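Local atomic coordinates of putative uncharacterized protein (Actinomyces odontolyticus, PDB entry 3UP9), a protein that probably binds L-methionine as the substrate-binding lipoprotein of a bacterial uptake system, and holds selenomethionine in its pocket in this crystal. Residues 88-93 against 122-127; 101-106 against 168-173. All blocks are in the same frame, centred on the assembly; numbering follows the deposited sequence.

Contact 1 of 2, residues 88-93 against 122-127; sequences EPLGVF and LELLAT. With MSE (selenomethionine), chain B.
Val-92 and Leu-124 meet through methyl groups, CG2 of the valine lying 4.0 Å from CD2 of the leucine. The same valine methyl also touches CD2 of Leu-125, at 4.0 Å, and thus sits against both leucines on successive helical positions. Leu-124 buries the most surface in the contact: its CG stands anti to the backbone N (chi1 179°), and the CD2 branch comes to 3.7 Å from the carbonyl O of Leu-90, while the Leu-90 side chain packs more loosely, with CG 4.3 Å from that CD2. This packing joins a helix to the face of a sheet. Strand 91-93 belongs to the mixed five-stranded sheet of one lobe of a periplasmic-binding-protein fold, and the helical segment 122-127 runs at 81° to it, the two axes approaching to 9.7 Å. Polar bonds lie beside this packing rather than in it. Within segment 122-127, Thr-127 OG1 donates to the carbonyl O of Leu-124 at 2.6 Å. In the loop leading to the strand, Glu-88 OE1 accepts a bond from the amino N of the bound selenomethionine, at 2.6 Å; OE1 also accepts from the backbone N of Asn-176, and OE2 is hydrogen-bonded to His-86 NE2.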
loop_
_atom_site.group_PDB
_atom_site.type_symbol
_atom_site.label_atom_id
_atom_site.label_comp_id
_atom_site.label_asym_id
_atom_site.label_seq_id
_atom_site.Cartn_x
_atom_site.Cartn_y
_atom_site.Cartn_z
ATOM N N GLU A 88 -1.769 -5.969 -1.903
ATOM C CA GLU A 88 -2.328 -5.210 -3.029
ATOM C C GLU A 88 -1.342 -5.254 -4.181
ATOM O O GLU A 88 -0.374 -4.489 -4.148
ATOM C CB GLU A 88 -2.530 -3.737 -2.655
ATOM C CG GLU A 88 -3.708 -3.400 -1.759
ATOM C CD GLU A 88 -3.450 -2.141 -0.937
ATOM O OE1 GLU A 88 -2.890 -1.167 -1.484
ATOM O OE2 GLU A 88 -3.761 -2.120 0.278
ATOM N N PRO A 89 -1.557 -6.142 -5.190
ATOM C CA PRO A 89 -0.660 -6.160 -6.300
ATOM C C PRO A 89 -0.455 -4.758 -6.956
ATOM O O PRO A 89 -1.407 -3.987 -7.167
ATOM C CB PRO A 89 -1.319 -7.174 -7.262
ATOM C CG PRO A 89 -2.130 -8.078 -6.389
ATOM C CD PRO A 89 -2.660 -7.110 -5.386
ATOM N N LEU A 90 0.805 -4.430 -7.234
ATOM C CA LEU A 90 1.141 -3.164 -7.846
ATOM C C LEU A 90 0.835 -3.271 -9.322
ATOM O O LEU A 90 1.056 -4.336 -9.950
ATOM C CB LEU A 90 2.606 -2.822 -7.593
ATOM C CG LEU A 90 3.081 -1.404 -7.906
ATOM C CD1 LEU A 90 2.339 -0.313 -7.082
ATOM C CD2 LEU A 90 4.603 -1.368 -7.751
ATOM N N GLY A 91 0.288 -2.199 -9.884
ATOM C CA GLY A 91 -0.035 -2.203 -11.299
ATOM C C GLY A 91 0.530 -1.024 -12.078
ATOM O O GLY A 91 0.822 0.037 -11.531
ATOM N N VAL A 92 0.705 -1.260 -13.364
ATOM C CA VAL A 92 0.959 -0.253 -14.361
ATOM C C VAL A 92 -0.415 0.027 -14.919
ATOM O O VAL A 92 -1.169 -0.902 -15.280
ATOM C CB VAL A 92 1.911 -0.739 -15.464
ATOM C CG1 VAL A 92 2.103 0.371 -16.509
ATOM C CG2 VAL A 92 3.239 -1.190 -14.856
ATOM N N PHE A 93 -0.755 1.305 -14.908
ATOM C CA PHE A 93 -2.002 1.792 -15.409
ATOM C C PHE A 93 -1.742 2.790 -16.490
ATOM O O PHE A 93 -0.655 3.332 -16.593
ATOM C CB PHE A 93 -2.790 2.439 -14.251
ATOM C CG PHE A 93 -3.154 1.462 -13.161
ATOM C CD1 PHE A 93 -2.280 1.185 -12.118
ATOM C CD2 PHE A 93 -4.360 0.788 -13.196
ATOM C CE1 PHE A 93 -2.622 0.285 -11.110
ATOM C CE2 PHE A 93 -4.704 -0.118 -12.193
ATOM C CZ PHE A 93 -3.846 -0.343 -11.139
ATOM N N LEU A 122 9.989 0.165 -9.819
ATOM C CA LEU A 122 11.188 -0.142 -10.620
ATOM C C LEU A 122 11.397 -1.641 -10.821
ATOM O O LEU A 122 11.631 -2.056 -11.949
ATOM C CB LEU A 122 12.450 0.585 -10.095
ATOM C CG LEU A 122 12.387 2.126 -10.389
ATOM C CD1 LEU A 122 13.532 2.850 -9.690
ATOM C CD2 LEU A 122 12.322 2.425 -11.886
ATOM N N GLU A 123 11.241 -2.460 -9.778
ATOM C CA GLU A 123 11.328 -3.942 -9.928
ATOM C C GLU A 123 10.261 -4.470 -10.918
ATOM O O GLU A 123 10.517 -5.365 -11.730
ATOM C CB GLU A 123 11.082 -4.673 -8.600
ATOM C CG GLU A 123 11.822 -4.184 -7.370
ATOM C CD GLU A 123 13.290 -4.479 -7.386
ATOM O OE1 GLU A 123 13.740 -5.090 -8.388
ATOM O OE2 GLU A 123 13.983 -4.101 -6.393
ATOM N N LEU A 124 9.041 -3.950 -10.773
ATOM C CA LEU A 124 7.932 -4.391 -11.575
ATOM C C LEU A 124 8.279 -4.112 -13.014
ATOM O O LEU A 124 8.057 -4.981 -13.851
ATOM C CB LEU A 124 6.614 -3.676 -11.183
ATOM C CG LEU A 124 5.408 -4.077 -12.024
ATOM C CD1 LEU A 124 5.186 -5.581 -11.808
ATOM C CD2 LEU A 124 4.211 -3.236 -11.616
ATOM N N LEU A 125 8.830 -2.914 -13.298
ATOM C CA LEU A 125 9.218 -2.563 -14.661
ATOM C C LEU A 125 10.393 -3.440 -15.160
ATOM O O LEU A 125 10.411 -3.789 -16.336
ATOM C CB LEU A 125 9.459 -1.035 -14.824
ATOM C CG LEU A 125 8.244 -0.088 -14.514
ATOM C CD1 LEU A 125 8.614 1.390 -14.482
ATOM C CD2 LEU A 125 7.093 -0.330 -15.465
ATOM N N ALA A 126 11.350 -3.802 -14.285
ATOM C CA ALA A 126 12.401 -4.784 -14.624
ATOM C C ALA A 126 11.813 -6.110 -15.094
ATOM O O ALA A 126 12.373 -6.695 -15.982
ATOM C CB ALA A 126 13.351 -5.033 -13.460
ATOM N N THR A 127 10.701 -6.594 -14.524
ATOM C CA THR A 127 10.153 -7.913 -14.949
ATOM C C THR A 127 9.678 -7.828 -16.377
ATOM O O THR A 127 9.578 -8.840 -17.022
ATOM C CB THR A 127 8.941 -8.426 -14.097
ATOM O OG1 THR A 127 7.811 -7.511 -14.198
ATOM C CG2 THR A 127 9.353 -8.643 -12.624
HETATM N N MSE B 300 -1.491 -0.035 0.443
HETATM C CA MSE B 300 -0.160 0.070 -0.194
HETATM C C MSE B 300 0.308 -1.221 -0.821
HETATM O O MSE B 300 -0.007 -2.322 -0.294
HETATM O OXT MSE B 300 1.003 -1.122 -1.844
HETATM C CB MSE B 300 0.866 0.502 0.823
HETATM C CG MSE B 300 2.282 0.779 0.228
HETATM SE SE MSE B 300 3.497 1.297 1.617
HETATM C CE MSE B 300 2.593 2.871 2.459
#

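Contact 2 of 2, residues 101-106 against 168-173; sequences DELPDG and FDYAVI
Leu-103 lies closest to Asp-169 in backbone register, their CA atoms 6.8 Å apart, where the connection between strands 91-93 and 107-112 turns past the start of strand 170-173. Residues 101-102 end a short 3-10 segment, and the chain then runs on as loop. The two backbones do not pair; the approach is made by side chains of 168-173 against side chains and backbone of the loop. Tyr-170 has the largest share. Its CG is anti to the carbonyl carbon (chi1 -54°), which sends the ring out to the loop, where CE1 meets CD1 of Leu-103 at 3.6 Å. The leucine approaches this ring obliquely, whereas Glu-102 C sits at the ring edge, with Glu-102 C to Tyr-170 OH at 3.3 Å. The hydroxyl is also 3.0 Å from the backbone N of Leu-103, but the angle is too poor for a hydrogen bond; OH is bonded instead to the carbonyl O of Ser-99. A phenylalanine here would lack the hydroxyl and would probably leave the Ser-99 carbonyl without this partner. Asp-169 and Pro-104 approach from opposite directions, and CG of the proline comes to 3.4 Å from Asp-169 OD1. The carboxylate finds its polar partners elsewhere, OD1 with His-97 NE2 and OD2 with the backbone N of Thr-108. The chemistry thus implies that loop 101-106 supplies mainly a nonpolar flank, while hydrogen bonds to residues just outside the loop fix the polar ends of Asp-169 and Tyr-170.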
loop_
_atom_site.group_PDB
_atom_site.type_symbol
_atom_site.label_atom_id
_atom_site.label_comp_id
_atom_site.label_asym_id
_atom_site.label_seq_id
_atom_site.Cartn_x
_atom_site.Cartn_y
_atom_site.Cartn_z
ATOM N N ASP A 101 4.214 -2.152 -24.447
ATOM C CA ASP A 101 4.994 -2.124 -25.698
ATOM C C ASP A 101 4.735 -0.924 -26.597
ATOM O O ASP A 101 5.460 -0.713 -27.547
ATOM C CB ASP A 101 4.717 -3.373 -26.524
ATOM C CG ASP A 101 5.291 -4.644 -25.896
ATOM O OD1 ASP A 101 6.168 -4.597 -24.976
ATOM O OD2 ASP A 101 4.856 -5.707 -26.377
ATOM N N GLU A 102 3.690 -0.159 -26.299
ATOM C CA GLU A 102 3.322 0.994 -27.059
ATOM C C GLU A 102 3.880 2.272 -26.456
ATOM O O GLU A 102 3.563 3.340 -26.904
ATOM C CB GLU A 102 1.805 1.007 -27.202
ATOM C CG GLU A 102 1.300 -0.229 -27.968
ATOM C CD GLU A 102 1.950 -0.396 -29.348
ATOM O OE1 GLU A 102 1.925 0.563 -30.141
ATOM O OE2 GLU A 102 2.458 -1.486 -29.682
ATOM N N LEU A 103 4.722 2.142 -25.441
ATOM C CA LEU A 103 5.467 3.251 -24.873
ATOM C C LEU A 103 6.143 3.992 -26.021
ATOM O O LEU A 103 7.017 3.450 -26.691
ATOM C CB LEU A 103 6.513 2.770 -23.845
ATOM C CG LEU A 103 7.390 3.811 -23.115
ATOM C CD1 LEU A 103 6.563 4.872 -22.349
ATOM C CD2 LEU A 103 8.403 3.106 -22.193
ATOM N N PRO A 104 5.692 5.221 -26.296
ATOM C CA PRO A 104 6.326 5.952 -27.374
ATOM C C PRO A 104 7.784 6.273 -27.056
ATOM O O PRO A 104 8.154 6.373 -25.899
ATOM C CB PRO A 104 5.486 7.246 -27.492
ATOM C CG PRO A 104 4.234 6.996 -26.685
ATOM C CD PRO A 104 4.621 5.991 -25.643
ATOM N N ASP A 105 8.586 6.379 -28.095
ATOM C CA ASP A 105 9.925 6.919 -28.014
ATOM C C ASP A 105 9.921 8.335 -27.394
ATOM O O ASP A 105 9.314 9.249 -27.963
ATOM C CB ASP A 105 10.484 7.015 -29.442
ATOM C CG ASP A 105 11.977 6.980 -29.463
ATOM O OD1 ASP A 105 12.606 7.455 -28.478
ATOM O OD2 ASP A 105 12.511 6.431 -30.438
ATOM N N GLY A 106 10.593 8.501 -26.251
ATOM C CA GLY A 106 10.501 9.730 -25.432
ATOM C C GLY A 106 9.200 9.879 -24.644
ATOM O O GLY A 106 8.843 10.967 -24.207
ATOM N N PHE A 168 0.703 11.627 -18.583
ATOM C CA PHE A 168 1.753 10.696 -18.940
ATOM C C PHE A 168 1.172 9.431 -19.667
ATOM O O PHE A 168 0.011 9.044 -19.520
ATOM C CB PHE A 168 2.535 10.278 -17.661
ATOM C CG PHE A 168 3.083 11.436 -16.830
ATOM C CD1 PHE A 168 3.654 12.557 -17.431
ATOM C CD2 PHE A 168 3.086 11.368 -15.445
ATOM C CE1 PHE A 168 4.170 13.610 -16.659
ATOM C CE2 PHE A 168 3.599 12.401 -14.664
ATOM C CZ PHE A 168 4.143 13.531 -15.261
ATOM N N ASP A 169 2.029 8.752 -20.410
ATOM C CA ASP A 169 1.655 7.533 -21.133
ATOM C C ASP A 169 1.221 6.382 -20.184
ATOM O O ASP A 169 0.288 5.644 -20.484
ATOM C CB ASP A 169 2.834 7.124 -22.043
ATOM C CG ASP A 169 3.071 8.113 -23.213
ATOM O OD1 ASP A 169 2.231 8.127 -24.147
ATOM O OD2 ASP A 169 4.104 8.825 -23.217
ATOM N N TYR A 170 1.892 6.273 -19.042
ATOM C CA TYR A 170 1.632 5.231 -18.050
ATOM C C TYR A 170 1.907 5.803 -16.700
ATOM O O TYR A 170 2.608 6.798 -16.597
ATOM C CB TYR A 170 2.565 3.992 -18.219
ATOM C CG TYR A 170 2.541 3.410 -19.604
ATOM C CD1 TYR A 170 3.318 3.959 -20.606
ATOM C CD2 TYR A 170 1.711 2.394 -19.922
ATOM C CE1 TYR A 170 3.253 3.490 -21.896
ATOM C CE2 TYR A 170 1.656 1.904 -21.204
ATOM C CZ TYR A 170 2.421 2.448 -22.207
ATOM O OH TYR A 170 2.396 1.941 -23.515
ATOM N N ALA A 171 1.403 5.153 -15.656
ATOM C CA ALA A 171 1.881 5.456 -14.281
ATOM C C ALA A 171 1.882 4.172 -13.472
ATOM O O ALA A 171 1.011 3.336 -13.703
ATOM C CB ALA A 171 1.004 6.519 -13.625
ATOM N N VAL A 172 2.853 3.984 -12.577
ATOM C CA VAL A 172 2.840 2.818 -11.655
ATOM C C VAL A 172 2.131 3.224 -10.365
ATOM O O VAL A 172 2.492 4.213 -9.760
ATOM C CB VAL A 172 4.265 2.246 -11.376
ATOM C CG1 VAL A 172 4.163 0.915 -10.630
ATOM C CG2 VAL A 172 5.040 2.081 -12.721
ATOM N N ILE A 173 1.115 2.458 -9.944
ATOM C CA ILE A 173 0.197 2.923 -8.935
ATOM C C ILE A 173 -0.170 1.830 -7.922
ATOM O O ILE A 173 -0.801 0.852 -8.282
ATOM C CB ILE A 173 -1.117 3.469 -9.528
ATOM C CG1 ILE A 173 -0.888 4.428 -10.720
ATOM C CG2 ILE A 173 -1.942 4.152 -8.426
ATOM C CD1 ILE A 173 -2.155 5.192 -11.179
#

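Contacts 1 and 2 lie about 13 Å apart, centre to centre, on the same side of the chain's centre, and they share one mixed five-stranded sheet. Strands 91-93 and 170-173 are antiparallel neighbours in it, joined by probable hydrogen bonds from Ala-171 N to Phe-93 O and from Ile-173 N to Gly-91 O. Along the chain the segments alternate: 88-93, 101-106, 122-127, then 168-173. Strand 107-112 and the first half of helix 115-127 fall between the middle two. Contact 1 links the sheet to a covering helix and reaches the ligand pocket through Glu-88, whereas contact 2 sets a surface loop against the beginning of strand 170-173, illustrating how distant sequence segments build a single lobe.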